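UPF0098 protein YbcL (Escherichia coli, PDB 1FUX) is of unknown function but belongs to the phosphatidylethanolamine-binding protein family, and as a periplasmic homodimer resembling a Raf kinase inhibitor protein may bind a small ligand. Local coordinates at residues 3-8 with 122-127; 33-38 with 78-83; 48-53 with 69-74. All blocks are in the same frame, centred on the assembly; numbering follows the deposited sequence.

Contact 1: 3-8 with 122-127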
ATOM      1  N   PHE A   3      17.375  -8.597 -19.756  1.00 27.92           N
ATOM      2  CA  PHE A   3      17.413  -8.901 -18.294  1.00 26.22           C
ATOM      3  C   PHE A   3      16.459 -10.015 -17.940  1.00 23.54           C
ATOM      4  O   PHE A   3      15.285  -9.981 -18.315  1.00 22.63           O
ATOM      5  CB  PHE A   3      17.202  -7.675 -17.452  1.00 24.89           C
ATOM      6  CG  PHE A   3      17.412  -7.748 -15.970  1.00 23.52           C
ATOM      7  CD1 PHE A   3      18.600  -8.188 -15.404  1.00 22.10           C
ATOM      8  CD2 PHE A   3      16.396  -7.369 -15.104  1.00 22.26           C
ATOM      9  CE1 PHE A   3      18.832  -8.214 -14.050  1.00 21.56           C
ATOM     10  CE2 PHE A   3      16.612  -7.394 -13.739  1.00 18.56           C
ATOM     11  CZ  PHE A   3      17.811  -7.814 -13.185  1.00 22.65           C
ATOM     12  N   GLN A   4      16.917 -11.092 -17.273  1.00 21.00           N
ATOM     13  CA  GLN A   4      16.080 -12.247 -17.032  1.00 20.28           C
ATOM     14  C   GLN A   4      16.204 -12.769 -15.579  1.00 16.10           C
ATOM     15  O   GLN A   4      17.171 -12.388 -14.957  1.00 16.60           O
ATOM     16  CB  GLN A   4      16.473 -13.407 -17.980  1.00 23.51           C
ATOM     17  CG  GLN A   4      16.190 -13.233 -19.462  1.00 23.98           C
ATOM     18  CD  GLN A   4      17.243 -13.893 -20.350  1.00 24.94           C
ATOM     19  OE1 GLN A   4      17.394 -15.097 -20.275  1.00 25.88           O
ATOM     20  NE2 GLN A   4      17.948 -13.100 -21.146  1.00 24.81           N
ATOM     21  N   VAL A   5      15.232 -13.498 -15.139  1.00 19.46           N
ATOM     22  CA  VAL A   5      15.230 -14.088 -13.777  1.00 18.46           C
ATOM     23  C   VAL A   5      14.621 -15.472 -13.870  1.00 19.72           C
ATOM     24  O   VAL A   5      13.701 -15.752 -14.647  1.00 19.78           O
ATOM     25  CB  VAL A   5      14.511 -13.233 -12.727  1.00 20.31           C
ATOM     26  CG1 VAL A   5      13.067 -13.000 -13.071  1.00 19.41           C
ATOM     27  CG2 VAL A   5      14.627 -13.868 -11.324  1.00 17.94           C
ATOM     28  N   THR A   6      15.143 -16.423 -13.067  1.00 18.61           N
ATOM     29  CA  THR A   6      14.644 -17.769 -12.993  1.00 20.16           C
ATOM     30  C   THR A   6      14.452 -18.189 -11.510  1.00 18.01           C
ATOM     31  O   THR A   6      14.977 -17.486 -10.656  1.00 18.18           O
ATOM     32  CB  THR A   6      15.632 -18.813 -13.566  1.00 20.64           C
ATOM     33  OG1 THR A   6      16.874 -18.787 -12.845  1.00 22.93           O
ATOM     34  CG2 THR A   6      15.932 -18.472 -15.021  1.00 24.32           C
ATOM     35  N   SER A   7      13.773 -19.305 -11.312  1.00 17.66           N
ATOM     36  CA  SER A   7      13.591 -19.790  -9.942  1.00 20.68           C
ATOM     37  C   SER A   7      13.472 -21.319  -9.993  1.00 21.07           C
ATOM     38  O   SER A   7      12.826 -21.916 -10.842  1.00 23.80           O
ATOM     39  CB  SER A   7      12.375 -19.206  -9.198  1.00 17.20           C
ATOM     40  OG  SER A   7      12.171 -19.961  -7.984  1.00 17.05           O
ATOM     41  N   ASN A   8      13.957 -21.930  -8.905  1.00 24.91           N
ATOM     42  CA  ASN A   8      13.854 -23.390  -8.782  1.00 26.97           C
ATOM     43  C   ASN A   8      12.536 -23.795  -8.134  1.00 25.98           C
ATOM     44  O   ASN A   8      12.088 -24.952  -8.191  1.00 25.75           O
ATOM     45  CB  ASN A   8      15.022 -23.887  -7.917  1.00 29.73           C
ATOM     46  CG  ASN A   8      16.401 -23.437  -8.308  1.00 34.74           C
ATOM     47  OD1 ASN A   8      16.857 -23.617  -9.452  1.00 35.84           O
ATOM     48  ND2 ASN A   8      17.198 -22.867  -7.392  1.00 37.27           N
ATOM     49  N   PHE A 122       6.515 -11.582  -9.020  1.00 13.66           N
ATOM     50  CA  PHE A 122       7.831 -11.626  -8.387  1.00 12.27           C
ATOM     51  C   PHE A 122       8.730 -10.919  -9.402  1.00 15.37           C
ATOM     52  O   PHE A 122       8.978 -11.456 -10.492  1.00 16.48           O
ATOM     53  CB  PHE A 122       8.361 -13.049  -8.154  1.00 14.23           C
ATOM     54  CG  PHE A 122       7.718 -13.764  -6.993  1.00 12.87           C
ATOM     55  CD1 PHE A 122       6.387 -14.189  -7.047  1.00 14.70           C
ATOM     56  CD2 PHE A 122       8.484 -13.992  -5.871  1.00 14.84           C
ATOM     57  CE1 PHE A 122       5.842 -14.833  -5.933  1.00 14.64           C
ATOM     58  CE2 PHE A 122       7.945 -14.632  -4.757  1.00 12.46           C
ATOM     59  CZ  PHE A 122       6.626 -15.061  -4.831  1.00 13.28           C
ATOM     60  N   LYS A 123       9.235  -9.759  -9.022  1.00 15.37           N
ATOM     61  CA  LYS A 123       9.972  -8.935  -9.963  1.00 17.08           C
ATOM     62  C   LYS A 123      11.333  -8.507  -9.471  1.00 16.19           C
ATOM     63  O   LYS A 123      11.543  -8.066  -8.342  1.00 15.56           O
ATOM     64  CB  LYS A 123       9.067  -7.686 -10.164  1.00 15.74           C
ATOM     65  CG  LYS A 123       9.614  -6.580 -11.090  1.00 20.38           C
ATOM     66  CD  LYS A 123       8.334  -5.814 -11.494  1.00 22.29           C
ATOM     67  CE  LYS A 123       8.594  -4.495 -12.181  1.00 27.37           C
ATOM     68  NZ  LYS A 123       7.296  -3.728 -12.290  1.00 27.08           N
ATOM     69  N   VAL A 124      12.373  -8.703 -10.330  1.00 14.47           N
ATOM     70  CA  VAL A 124      13.686  -8.234  -9.979  1.00 14.39           C
ATOM     71  C   VAL A 124      13.997  -6.959 -10.761  1.00 14.61           C
ATOM     72  O   VAL A 124      13.683  -6.884 -11.954  1.00 16.36           O
ATOM     73  CB  VAL A 124      14.778  -9.306 -10.358  1.00 17.42           C
ATOM     74  CG1 VAL A 124      16.076  -8.784  -9.778  1.00 16.29           C
ATOM     75  CG2 VAL A 124      14.344 -10.632  -9.749  1.00 18.84           C
ATOM     76  N   TRP A 125      14.594  -5.980 -10.148  1.00 15.20           N
ATOM     77  CA  TRP A 125      14.934  -4.686 -10.669  1.00 17.55           C
ATOM     78  C   TRP A 125      16.444  -4.445 -10.701  1.00 16.97           C
ATOM     79  O   TRP A 125      17.100  -4.642  -9.680  1.00 20.23           O
ATOM     80  CB  TRP A 125      14.396  -3.524  -9.804  1.00 17.49           C
ATOM     81  CG  TRP A 125      12.938  -3.634  -9.473  1.00 19.03           C
ATOM     82  CD1 TRP A 125      12.323  -4.624  -8.748  1.00 17.21           C
ATOM     83  CD2 TRP A 125      11.904  -2.686  -9.797  1.00 18.49           C
ATOM     84  NE1 TRP A 125      10.961  -4.393  -8.641  1.00 16.36           N
ATOM     85  CE2 TRP A 125      10.701  -3.182  -9.237  1.00 18.86           C
ATOM     86  CE3 TRP A 125      11.920  -1.470 -10.487  1.00 17.93           C
ATOM     87  CZ2 TRP A 125       9.507  -2.478  -9.370  1.00 20.29           C
ATOM     88  CZ3 TRP A 125      10.721  -0.794 -10.628  1.00 19.56           C
ATOM     89  CH2 TRP A 125       9.557  -1.294 -10.061  1.00 19.73           C
ATOM     90  N   ALA A 126      16.927  -3.957 -11.828  1.00 17.84           N
ATOM     91  CA  ALA A 126      18.307  -3.536 -12.018  1.00 19.35           C
ATOM     92  C   ALA A 126      18.272  -2.008 -11.894  1.00 21.06           C
ATOM     93  O   ALA A 126      17.556  -1.354 -12.676  1.00 21.24           O
ATOM     94  CB  ALA A 126      18.906  -3.864 -13.372  1.00 19.98           C
ATOM     95  N   LEU A 127      18.944  -1.458 -10.911  1.00 19.63           N
ATOM     96  CA  LEU A 127      18.854  -0.021 -10.703  1.00 23.54           C
ATOM     97  C   LEU A 127      20.159   0.720 -10.991  1.00 27.14           C
ATOM     98  O   LEU A 127      21.270   0.217 -10.749  1.00 26.06           O
ATOM     99  CB  LEU A 127      18.450   0.224  -9.255  1.00 22.18           C
ATOM    100  CG  LEU A 127      17.233  -0.591  -8.772  1.00 23.60           C
ATOM    101  CD1 LEU A 127      17.166  -0.546  -7.257  1.00 23.02           C
ATOM    102  CD2 LEU A 127      15.961  -0.114  -9.438  1.00 22.31           C
TER

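Contact 2: 33-38 with 78-83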
ATOM      1  N   SER A  33      10.314 -17.310   1.209  1.00 12.03           N
ATOM      2  CA  SER A  33      10.483 -16.712  -0.120  1.00 12.49           C
ATOM      3  C   SER A  33      11.176 -17.734  -1.015  1.00 12.25           C
ATOM      4  O   SER A  33      12.037 -18.458  -0.548  1.00 11.96           O
ATOM      5  CB  SER A  33      11.364 -15.491  -0.020  1.00 11.85           C
ATOM      6  OG  SER A  33      12.636 -15.709   0.581  1.00 13.18           O
ATOM      7  N   PRO A  34      10.748 -17.818  -2.264  1.00 13.52           N
ATOM      8  CA  PRO A  34      11.459 -18.688  -3.217  1.00 13.33           C
ATOM      9  C   PRO A  34      12.788 -18.128  -3.661  1.00 14.51           C
ATOM     10  O   PRO A  34      13.058 -16.913  -3.651  1.00 15.72           O
ATOM     11  CB  PRO A  34      10.427 -18.717  -4.358  1.00 12.24           C
ATOM     12  CG  PRO A  34       9.947 -17.287  -4.374  1.00 11.13           C
ATOM     13  CD  PRO A  34       9.655 -17.018  -2.895  1.00 12.08           C
ATOM     14  N   SER A  35      13.707 -19.022  -4.120  1.00 14.41           N
ATOM     15  CA  SER A  35      14.971 -18.545  -4.645  1.00 16.11           C
ATOM     16  C   SER A  35      14.691 -17.850  -5.990  1.00 13.22           C
ATOM     17  O   SER A  35      13.686 -18.094  -6.629  1.00 14.67           O
ATOM     18  CB  SER A  35      16.011 -19.655  -4.917  1.00 16.27           C
ATOM     19  OG  SER A  35      15.498 -20.514  -5.936  1.00 18.43           O
ATOM     20  N   LEU A  36      15.604 -17.008  -6.399  1.00 15.51           N
ATOM     21  CA  LEU A  36      15.584 -16.249  -7.652  1.00 14.09           C
ATOM     22  C   LEU A  36      17.029 -16.064  -8.132  1.00 14.46           C
ATOM     23  O   LEU A  36      17.933 -15.710  -7.378  1.00 13.77           O
ATOM     24  CB  LEU A  36      15.000 -14.817  -7.471  1.00 14.86           C
ATOM     25  CG  LEU A  36      13.531 -14.803  -6.997  1.00 15.40           C
ATOM     26  CD1 LEU A  36      13.094 -13.427  -6.467  1.00 16.76           C
ATOM     27  CD2 LEU A  36      12.568 -15.244  -8.092  1.00 13.59           C
ATOM     28  N   THR A  37      17.239 -16.316  -9.430  1.00 14.94           N
ATOM     29  CA  THR A  37      18.580 -16.097  -9.981  1.00 15.58           C
ATOM     30  C   THR A  37      18.397 -15.226 -11.272  1.00 13.75           C
ATOM     31  O   THR A  37      17.673 -15.700 -12.133  1.00 16.27           O
ATOM     32  CB  THR A  37      19.228 -17.421 -10.442  1.00 19.10           C
ATOM     33  OG1 THR A  37      19.174 -18.358  -9.350  1.00 20.87           O
ATOM     34  CG2 THR A  37      20.685 -17.200 -10.874  1.00 16.57           C
ATOM     35  N   TRP A  38      19.070 -14.141 -11.300  1.00 14.27           N
ATOM     36  CA  TRP A  38      18.932 -13.292 -12.498  1.00 18.99           C
ATOM     37  C   TRP A  38      20.195 -13.237 -13.340  1.00 19.24           C
ATOM     38  O   TRP A  38      21.330 -13.382 -12.852  1.00 22.20           O
ATOM     39  CB  TRP A  38      18.483 -11.915 -12.038  1.00 15.76           C
ATOM     40  CG  TRP A  38      19.226 -11.232 -10.956  1.00 14.53           C
ATOM     41  CD1 TRP A  38      20.228 -10.330 -11.088  1.00 15.12           C
ATOM     42  CD2 TRP A  38      18.998 -11.332  -9.529  1.00 15.34           C
ATOM     43  NE1 TRP A  38      20.641  -9.838  -9.883  1.00 16.17           N
ATOM     44  CE2 TRP A  38      19.876 -10.459  -8.897  1.00 16.16           C
ATOM     45  CE3 TRP A  38      18.099 -12.088  -8.742  1.00 16.60           C
ATOM     46  CZ2 TRP A  38      19.963 -10.275  -7.503  1.00 16.35           C
ATOM     47  CZ3 TRP A  38      18.181 -11.906  -7.355  1.00 14.53           C
ATOM     48  CH2 TRP A  38      19.094 -11.021  -6.736  1.00 14.71           C
ATOM     49  N   LEU A  78      19.188 -14.768  -4.884  1.00 13.90           N
ATOM     50  CA  LEU A  78      18.575 -14.776  -3.571  1.00 15.63           C
ATOM     51  C   LEU A  78      18.262 -16.242  -3.284  1.00 14.23           C
ATOM     52  O   LEU A  78      17.461 -16.896  -3.942  1.00 12.17           O
ATOM     53  CB  LEU A  78      17.270 -13.966  -3.507  1.00 14.51           C
ATOM     54  CG  LEU A  78      17.490 -12.451  -3.456  1.00 17.01           C
ATOM     55  CD1 LEU A  78      16.143 -11.766  -3.121  1.00 17.84           C
ATOM     56  CD2 LEU A  78      18.538 -12.022  -2.478  1.00 16.34           C
ATOM     57  N   PRO A  79      18.759 -16.720  -2.151  1.00 15.11           N
ATOM     58  CA  PRO A  79      18.452 -18.093  -1.765  1.00 16.79           C
ATOM     59  C   PRO A  79      17.058 -18.234  -1.198  1.00 17.55           C
ATOM     60  O   PRO A  79      16.442 -17.196  -0.795  1.00 16.78           O
ATOM     61  CB  PRO A  79      19.497 -18.412  -0.678  1.00 16.92           C
ATOM     62  CG  PRO A  79      19.889 -17.100  -0.131  1.00 19.13           C
ATOM     63  CD  PRO A  79      19.668 -16.058  -1.234  1.00 16.06           C
ATOM     64  N   VAL A  80      16.584 -19.464  -1.122  1.00 15.64           N
ATOM     65  CA  VAL A  80      15.281 -19.737  -0.483  1.00 15.29           C
ATOM     66  C   VAL A  80      15.297 -19.190   0.960  1.00 13.86           C
ATOM     67  O   VAL A  80      16.332 -19.177   1.610  1.00 12.04           O
ATOM     68  CB  VAL A  80      14.957 -21.225  -0.365  1.00 19.03           C
ATOM     69  CG1 VAL A  80      13.727 -21.489   0.513  1.00 20.85           C
ATOM     70  CG2 VAL A  80      14.670 -21.844  -1.726  1.00 17.13           C
ATOM     71  N   ASP A  81      14.152 -18.564   1.291  1.00 13.33           N
ATOM     72  CA  ASP A  81      14.002 -17.957   2.615  1.00 13.35           C
ATOM     73  C   ASP A  81      14.861 -16.741   2.831  1.00 12.32           C
ATOM     74  O   ASP A  81      14.943 -16.304   4.002  1.00 13.87           O
ATOM     75  CB  ASP A  81      14.224 -19.018   3.732  1.00 14.10           C
ATOM     76  CG  ASP A  81      13.427 -18.726   4.974  1.00 17.02           C
ATOM     77  OD1 ASP A  81      12.382 -18.024   4.967  1.00 15.15           O
ATOM     78  OD2 ASP A  81      13.820 -19.251   6.040  1.00 17.96           O
ATOM     79  N   ALA A  82      15.433 -16.052   1.846  1.00 10.34           N
ATOM     80  CA  ALA A  82      16.187 -14.844   2.050  1.00 12.09           C
ATOM     81  C   ALA A  82      15.287 -13.745   2.701  1.00 10.58           C
ATOM     82  O   ALA A  82      15.818 -12.860   3.357  1.00 14.58           O
ATOM     83  CB  ALA A  82      16.665 -14.295   0.704  1.00 11.78           C
ATOM     84  N   GLY A  83      13.983 -13.844   2.523  1.00 11.69           N
ATOM     85  CA  GLY A  83      13.082 -12.831   3.068  1.00  9.81           C
ATOM     86  C   GLY A  83      12.616 -13.075   4.477  1.00 11.56           C
ATOM     87  O   GLY A  83      11.614 -12.409   4.891  1.00 10.22           O
TER
HETATM   88  O   HOH W   1      11.279 -15.856   3.654  1.00 12.64           O
HETATM   89  O   HOH W   2      14.320 -15.754  -1.565  1.00 12.76           O

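Contact 3: 48-53 with 69-74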
ATOM      1  N   PHE A  48      20.525  -4.095  -6.978  1.00 18.60           N
ATOM      2  CA  PHE A  48      19.320  -4.810  -7.405  1.00 17.34           C
ATOM      3  C   PHE A  48      18.216  -4.705  -6.329  1.00 16.02           C
ATOM      4  O   PHE A  48      18.496  -4.318  -5.193  1.00 15.78           O
ATOM      5  CB  PHE A  48      19.582  -6.310  -7.644  1.00 16.94           C
ATOM      6  CG  PHE A  48      20.588  -6.585  -8.744  1.00 17.07           C
ATOM      7  CD1 PHE A  48      21.929  -6.800  -8.408  1.00 19.22           C
ATOM      8  CD2 PHE A  48      20.179  -6.624 -10.056  1.00 17.35           C
ATOM      9  CE1 PHE A  48      22.829  -7.075  -9.450  1.00 18.95           C
ATOM     10  CE2 PHE A  48      21.078  -6.868 -11.099  1.00 18.58           C
ATOM     11  CZ  PHE A  48      22.412  -7.110 -10.764  1.00 17.95           C
ATOM     12  N   ALA A  49      16.989  -4.970  -6.794  1.00 15.33           N
ATOM     13  CA  ALA A  49      15.885  -4.931  -5.792  1.00 15.47           C
ATOM     14  C   ALA A  49      14.940  -6.035  -6.178  1.00 14.14           C
ATOM     15  O   ALA A  49      14.916  -6.464  -7.352  1.00 13.65           O
ATOM     16  CB  ALA A  49      15.274  -3.547  -5.790  1.00 16.58           C
ATOM     17  N   VAL A  50      14.170  -6.585  -5.217  1.00 12.70           N
ATOM     18  CA  VAL A  50      13.181  -7.595  -5.579  1.00 12.84           C
ATOM     19  C   VAL A  50      11.832  -7.137  -4.949  1.00 11.73           C
ATOM     20  O   VAL A  50      11.886  -6.745  -3.787  1.00 12.55           O
ATOM     21  CB  VAL A  50      13.511  -9.016  -5.081  1.00 13.83           C
ATOM     22  CG1 VAL A  50      12.365 -10.011  -5.295  1.00 14.74           C
ATOM     23  CG2 VAL A  50      14.714  -9.501  -5.917  1.00 13.52           C
ATOM     24  N   THR A  51      10.742  -7.213  -5.695  1.00 12.95           N
ATOM     25  CA  THR A  51       9.449  -6.861  -5.099  1.00 11.81           C
ATOM     26  C   THR A  51       8.504  -7.996  -5.412  1.00 11.66           C
ATOM     27  O   THR A  51       8.613  -8.706  -6.417  1.00 12.04           O
ATOM     28  CB  THR A  51       8.809  -5.534  -5.601  1.00 13.15           C
ATOM     29  OG1 THR A  51       8.702  -5.523  -7.030  1.00 14.24           O
ATOM     30  CG2 THR A  51       9.605  -4.318  -5.115  1.00 13.17           C
ATOM     31  N   VAL A  52       7.430  -8.164  -4.577  1.00 11.53           N
ATOM     32  CA  VAL A  52       6.437  -9.188  -4.788  1.00 10.19           C
ATOM     33  C   VAL A  52       5.100  -8.453  -4.552  1.00 10.67           C
ATOM     34  O   VAL A  52       4.899  -7.865  -3.471  1.00 10.79           O
ATOM     35  CB  VAL A  52       6.521 -10.406  -3.858  1.00 10.46           C
ATOM     36  CG1 VAL A  52       5.400 -11.389  -4.155  1.00 10.30           C
ATOM     37  CG2 VAL A  52       7.927 -11.034  -3.985  1.00  8.56           C
ATOM     38  N   TYR A  53       4.276  -8.471  -5.580  1.00  9.21           N
ATOM     39  CA  TYR A  53       3.036  -7.687  -5.558  1.00 11.69           C
ATOM     40  C   TYR A  53       1.864  -8.439  -6.149  1.00 13.67           C
ATOM     41  O   TYR A  53       2.065  -9.160  -7.132  1.00 14.16           O
ATOM     42  CB  TYR A  53       3.255  -6.417  -6.388  1.00 11.62           C
ATOM     43  CG  TYR A  53       2.066  -5.435  -6.357  1.00 10.30           C
ATOM     44  CD1 TYR A  53       1.863  -4.597  -5.267  1.00 10.58           C
ATOM     45  CD2 TYR A  53       1.264  -5.336  -7.444  1.00 10.68           C
ATOM     46  CE1 TYR A  53       0.767  -3.716  -5.289  1.00 10.36           C
ATOM     47  CE2 TYR A  53       0.196  -4.424  -7.521  1.00 11.67           C
ATOM     48  CZ  TYR A  53      -0.033  -3.652  -6.406  1.00 11.59           C
ATOM     49  OH  TYR A  53      -1.087  -2.718  -6.462  1.00 13.13           O
ATOM     50  N   VAL A  69      15.769  -4.208  -1.077  1.00 15.27           N
ATOM     51  CA  VAL A  69      16.507  -3.316  -1.978  1.00 17.08           C
ATOM     52  C   VAL A  69      17.956  -3.317  -1.507  1.00 19.06           C
ATOM     53  O   VAL A  69      18.300  -3.926  -0.481  1.00 21.20           O
ATOM     54  CB  VAL A  69      15.968  -1.886  -2.024  1.00 15.39           C
ATOM     55  CG1 VAL A  69      14.474  -1.806  -2.400  1.00 18.33           C
ATOM     56  CG2 VAL A  69      16.121  -1.182  -0.689  1.00 15.49           C
ATOM     57  N   ASN A  70      18.774  -2.575  -2.282  1.00 20.37           N
ATOM     58  CA  ASN A  70      20.190  -2.423  -1.928  1.00 19.34           C
ATOM     59  C   ASN A  70      20.908  -3.768  -1.984  1.00 20.90           C
ATOM     60  O   ASN A  70      21.903  -4.009  -1.273  1.00 22.11           O
ATOM     61  CB  ASN A  70      20.384  -1.669  -0.627  1.00 20.80           C
ATOM     62  CG  ASN A  70      19.834  -0.240  -0.567  1.00 16.53           C
ATOM     63  OD1 ASN A  70      19.528   0.326  -1.600  1.00 17.20           O
ATOM     64  ND2 ASN A  70      19.700   0.355   0.607  1.00 17.33           N
ATOM     65  N   ILE A  71      20.476  -4.608  -2.910  1.00 19.57           N
ATOM     66  CA  ILE A  71      21.202  -5.837  -3.187  1.00 21.28           C
ATOM     67  C   ILE A  71      22.444  -5.363  -3.971  1.00 21.77           C
ATOM     68  O   ILE A  71      22.327  -4.716  -5.016  1.00 21.87           O
ATOM     69  CB  ILE A  71      20.389  -6.871  -3.914  1.00 19.84           C
ATOM     70  CG1 ILE A  71      19.149  -7.300  -3.073  1.00 21.38           C
ATOM     71  CG2 ILE A  71      21.272  -8.087  -4.176  1.00 22.49           C
ATOM     72  CD1 ILE A  71      18.108  -7.978  -3.950  1.00 16.55           C
ATOM     73  N   PRO A  72      23.624  -5.651  -3.439  1.00 21.85           N
ATOM     74  CA  PRO A  72      24.856  -5.244  -4.117  1.00 22.55           C
ATOM     75  C   PRO A  72      24.870  -5.713  -5.548  1.00 21.71           C
ATOM     76  O   PRO A  72      24.455  -6.789  -5.980  1.00 21.86           O
ATOM     77  CB  PRO A  72      25.989  -5.858  -3.294  1.00 20.74           C
ATOM     78  CG  PRO A  72      25.390  -6.196  -1.988  1.00 23.44           C
ATOM     79  CD  PRO A  72      23.887  -6.357  -2.180  1.00 22.52           C
ATOM     80  N   ALA A  73      25.468  -4.882  -6.431  1.00 25.53           N
ATOM     81  CA  ALA A  73      25.564  -5.174  -7.855  1.00 27.41           C
ATOM     82  C   ALA A  73      26.342  -6.455  -8.131  1.00 26.19           C
ATOM     83  O   ALA A  73      26.147  -6.987  -9.203  1.00 25.22           O
ATOM     84  CB  ALA A  73      26.253  -4.062  -8.655  1.00 28.12           C
ATOM     85  N   THR A  74      27.142  -6.943  -7.192  1.00 27.37           N
ATOM     86  CA  THR A  74      27.836  -8.209  -7.383  1.00 29.45           C
ATOM     87  C   THR A  74      27.020  -9.461  -7.085  1.00 29.36           C
ATOM     88  O   THR A  74      27.551 -10.567  -7.329  1.00 29.37           O
ATOM     89  CB  THR A  74      29.067  -8.338  -6.466  1.00 29.25           C
ATOM     90  OG1 THR A  74      28.858  -7.726  -5.202  1.00 31.83           O
ATOM     91  CG2 THR A  74      30.276  -7.670  -7.133  1.00 32.65           C
TER

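Contact 1: 3-8 with 122-127
The ring of Phe3 lies across Ala126 and Val124, with the methyl CB of Ala126 over one face, 4.1 Å above the ring plane and offset toward the rim. At the ring's edge, near its plane, CE2 comes within 3.5 Å of the backbone O of Val124. The next ring atom, CZ, meets the CG1 branch of Val124 at 3.9 Å, the two side chains crossing at about a right angle. Phe3 reaches inward because its CG is anti to the backbone N (chi1 -171°). The other branch of Val124 turns to Val5, and the two CG2 methyls meet at 3.6 Å. This is packing between the two layers of a beta sandwich: strand 4-6, an edge strand of a small antiparallel sheet, lies over strand 118-127 of the larger sheet of the PEBP fold. No hydrogen bond joins them; the CA atoms of Val5 and Val124 stand 7.1 Å apart, and side chains fill most of the contact. Trp38 of the small sheet also leans on Val124, and Ala155 on Val5. Trp125 points away from strand 4-6, its NE1 hydrogen-bonded to Thr51 OG1 and one ring face overlaid by Lys123 CE.

Contact 2: 33-38 with 78-83
A short antiparallel strand pairing that opens into a type II beta turn joins residues 33-38 to residues 78-83, at one margin of the small sheet of the PEBP sandwich. Leu36 and Leu78 form a hydrogen-bonded pair: Leu78 N gives to Leu36 O at 2.9 Å, and Leu36 N gives to Leu78 O. The side chains of the two leucines share one face of the sheet. There the edge of the Trp38 ring meets Leu78: Trp38 CH2 stands 3.9 Å from Leu78 CG, which lies near the indole plane. Trp38 gets there with its CG between the backbone N and the carbonyl carbon (chi1 51°), which swings the six-membered ring back along the strand.

Beyond this pair the turn from Pro79 to Ala82 folds around Ser33. Asp81, left-handed as expected at the third place of a type II turn, gives its N-H to Ser33 O in an almost straight bond (Asp81 N to Ser33 O 2.8 Å). Ser33 OG accepts from Gly83 N at 3.0 Å and donates to a water at 2.7 Å; the same water gives hydrogen bonds to Pro34 O and Pro79 O, joining the two segments where direct pairing stops. A second water links Ser33 N to Asp81 OD1, while Asp81 OD2 forms salt bridges with Lys89 and Arg84. Val80 packs with both branches on residues 33-35, CG1 3.6 Å from Ser33 O and CG2 against Ser35 N. Ser35 OG is bound by Glu9 OE1. The whole is an edge strand of the small PEBP sheet running from its antiparallel pair straight into a type II turn, closed by the bond from Ala82 N to Pro79 O.

Contact 3: 48-53 with 69-74
Phe48 and Ile71 face each other as the hydrogen-bonded pair near one end of the antiparallel hairpin formed by strands 47-54 and 63-72 in the large sheet of the PEBP fold. Phe48 N gives to Ile71 O at 2.7 Å, and the return bond runs from Ile71 N to Phe48 O at 3.0 Å. Both side chains lie on the same face, where their CB atoms pack together at 3.9 Å. The Phe48 ring reaches alongside Pro72 and Ala73 and turns its edge to their carbonyls: CD1 stands 3.5 Å from Pro72 O and CE1 3.3 Å from Ala73 O, each oxygen close to the ring plane, where the slightly positive C-H edge should suit it. Ile71 CD1 also reaches Val50 CG2, at 4.2 Å.

The next backbone link joins Val50 with Val68, so strand 63-72 holds one extra residue here, consistent with a beta bulge at Asn70. Asn70 has a left-handed backbone (phi 64°, psi 34°), and the axes of the short segments stand 131° apart instead of running near antiparallel. On the other face, Ala49 CB touches Val69 CG1 at 3.9 Å, and Leu147 of helix 140-148 packs on both residues. Farther out, Phe3 and Val41 lie against the Phe48 ring. Asn70 is itself tied to a neighbouring loop through its side chain, whose OD1 accepts a hydrogen bond from Ile132 N.

Overall arrangement
The three contacts belong to one sandwich, their centres 9 to 11 Å apart: contact 2 in the small sheet, contact 3 in the large one, contact 1 between them. Contacts 1 and 2 share the small sheet, where Thr6 N lies 2.8 Å from Thr37 O. Contacts 1 and 3 share the large one, with Trp125 N 2.9 Å from Ala49 O. Contact 2 meets contact 3 through side chains between the sheets: Trp38 NE1 comes to 3.2 Å from Phe48 CE2, and Leu36 CD1 to 3.7 Å from Val50 CG1. Strand 47-54 ends at the start of an Asp-Pro-Asp-Ala-Pro sequence, which probably helps line a ligand pocket, as in relatives.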